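PDB 4O5H: phenylacetaldehyde dehydrogenase from Burkholderia cenocepacia, which probably oxidises phenylacetaldehyde to phenylacetate with NAD+ as the electron acceptor, as a member of the aldehyde dehydrogenase family. Local coordinates for residues D49-N52 with T57-A60. Residues are numbered along the deposited sequence; the frame is centred on the assembly and turned at random.
Sequences DVVN and TVIA. With NA (sodium ion), chain I.
A beta hairpin interrupted by a classic bulge joins V50 and V51 to V58, I59 and A60, and its outer edge supplies a ligand to a sodium ion. The single residue V50 pairs with two residues, which defines the bulge: its N donates to A60 O and its O accepts I59 N, both at 2.8 Å. Nearer the turn, N52 N donates to T57 O (2.9 Å). The bulge lets the I59 side chain lean over V50, and both pack on L215 of helix 215-227, where aliphatic groups suit the buried side. With CG1 set between its backbone N and carbonyl carbon (chi1 54°), I59 brings that atom to 4.1 Å from V50 CG1. A60 CB lies 4.0 Å from V50 CB, a methyl being small enough to sit against the beta-branched valine. V51 and V58, whose beta-branching like that of V50 favours extended strands, occupy the opposite face; V58 CG2 makes a van der Waals approach to D49 OD2 (3.8 Å). N52 and T57 suit the turn end because N52 OD1 accepts A54 N and T57 OG1 bonds D55 OD1; a long water bridge links N52 ND2 to T57 OG1. On the edge turned from the hairpin partner, V51 N donates to a sodium-bound water. D119 O and D212 O also bind the ion, and V51 O lies 3.0 Å from it, longer than the 2.4 Å of its two waters.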
ATOM      1  N   ASP A  49       1.577 -34.695   3.591  1.00 18.13           N
ATOM      2  CA  ASP A  49       2.894 -35.169   3.970  1.00 17.68           C
ATOM      3  C   ASP A  49       3.917 -34.068   4.077  1.00 16.14           C
ATOM      4  O   ASP A  49       3.953 -33.180   3.271  1.00 16.32           O
ATOM      5  CB  ASP A  49       3.419 -36.160   2.942  1.00 18.36           C
ATOM      6  CG  ASP A  49       2.664 -37.462   2.945  1.00 19.65           C
ATOM      7  OD1 ASP A  49       1.957 -37.809   3.925  1.00 19.77           O
ATOM      8  OD2 ASP A  49       2.808 -38.159   1.939  1.00 21.08           O
ATOM      9  N   VAL A  50       4.774 -34.195   5.076  1.00 15.30           N
ATOM     10  CA  VAL A  50       5.954 -33.385   5.192  1.00 14.44           C
ATOM     11  C   VAL A  50       7.157 -34.248   4.843  1.00 14.28           C
ATOM     12  O   VAL A  50       7.358 -35.309   5.426  1.00 14.14           O
ATOM     13  CB  VAL A  50       6.112 -32.840   6.605  1.00 14.32           C
ATOM     14  CG1 VAL A  50       7.261 -31.868   6.662  1.00 14.32           C
ATOM     15  CG2 VAL A  50       4.829 -32.147   7.012  1.00 14.44           C
ATOM     16  N   VAL A  51       7.939 -33.766   3.892  1.00 13.52           N
ATOM     17  CA  VAL A  51       9.032 -34.494   3.282  1.00 13.85           C
ATOM     18  C   VAL A  51      10.384 -33.856   3.630  1.00 13.44           C
ATOM     19  O   VAL A  51      10.523 -32.634   3.655  1.00 13.13           O
ATOM     20  CB  VAL A  51       8.852 -34.503   1.770  1.00 14.43           C
ATOM     21  CG1 VAL A  51      10.093 -35.050   1.051  1.00 15.01           C
ATOM     22  CG2 VAL A  51       7.631 -35.337   1.373  1.00 15.04           C
ATOM     23  N   ASN A  52      11.340 -34.693   3.999  1.00 13.53           N
ATOM     24  CA  ASN A  52      12.726 -34.252   4.217  1.00 13.40           C
ATOM     25  C   ASN A  52      13.397 -34.209   2.866  1.00 13.61           C
ATOM     26  O   ASN A  52      13.627 -35.252   2.242  1.00 14.32           O
ATOM     27  CB  ASN A  52      13.471 -35.234   5.096  1.00 13.76           C
ATOM     28  CG  ASN A  52      14.904 -34.847   5.321  1.00 14.08           C
ATOM     29  OD1 ASN A  52      15.483 -33.974   4.634  1.00 14.20           O
ATOM     30  ND2 ASN A  52      15.510 -35.487   6.293  1.00 14.46           N
ATOM     31  N   THR A  57      12.048 -38.652   2.086  1.00 17.98           N
ATOM     32  CA  THR A  57      11.167 -39.459   2.962  1.00 18.52           C
ATOM     33  C   THR A  57      10.179 -38.592   3.703  1.00 17.67           C
ATOM     34  O   THR A  57      10.446 -37.413   3.964  1.00 16.46           O
ATOM     35  CB  THR A  57      11.944 -40.264   4.019  1.00 19.22           C
ATOM     36  OG1 THR A  57      12.675 -39.373   4.858  1.00 19.19           O
ATOM     37  CG2 THR A  57      12.902 -41.243   3.368  1.00 20.62           C
ATOM     38  N   VAL A  58       9.062 -39.199   4.095  1.00 18.00           N
ATOM     39  CA  VAL A  58       8.062 -38.506   4.877  1.00 18.14           C
ATOM     40  C   VAL A  58       8.471 -38.489   6.344  1.00 18.10           C
ATOM     41  O   VAL A  58       8.763 -39.522   6.900  1.00 19.79           O
ATOM     42  CB  VAL A  58       6.714 -39.212   4.753  1.00 19.19           C
ATOM     43  CG1 VAL A  58       5.719 -38.613   5.713  1.00 18.59           C
ATOM     44  CG2 VAL A  58       6.206 -39.105   3.317  1.00 19.79           C
ATOM     45  N   ILE A  59       8.531 -37.333   6.966  1.00 17.39           N
ATOM     46  CA  ILE A  59       8.919 -37.223   8.365  1.00 18.01           C
ATOM     47  C   ILE A  59       7.753 -36.860   9.296  1.00 17.87           C
ATOM     48  O   ILE A  59       7.907 -36.903  10.507  1.00 18.45           O
ATOM     49  CB  ILE A  59      10.089 -36.196   8.561  1.00 18.20           C
ATOM     50  CG1 ILE A  59       9.753 -34.821   7.964  1.00 17.85           C
ATOM     51  CG2 ILE A  59      11.346 -36.737   7.910  1.00 18.76           C
ATOM     52  CD1 ILE A  59      10.685 -33.685   8.343  1.00 17.86           C
ATOM     53  N   ALA A  60       6.650 -36.389   8.733  1.00 17.09           N
ATOM     54  CA  ALA A  60       5.517 -35.921   9.501  1.00 17.08           C
ATOM     55  C   ALA A  60       4.341 -35.773   8.563  1.00 16.97           C
ATOM     56  O   ALA A  60       4.501 -35.809   7.350  1.00 16.62           O
ATOM     57  CB  ALA A  60       5.804 -34.559  10.174  1.00 16.54           C
TER
HETATM   58 NA    NA I 605       9.275 -29.934   3.908  1.00 15.28          NA
HETATM   59  O   HOH W   1       7.403 -31.139   2.982  1.00 11.05           O
HETATM   60  O   HOH W   2      14.426 -38.315   7.366  1.00 35.64           O
HETATM   61  O   HOH W   3      10.265 -30.273   1.783  1.00 19.36           O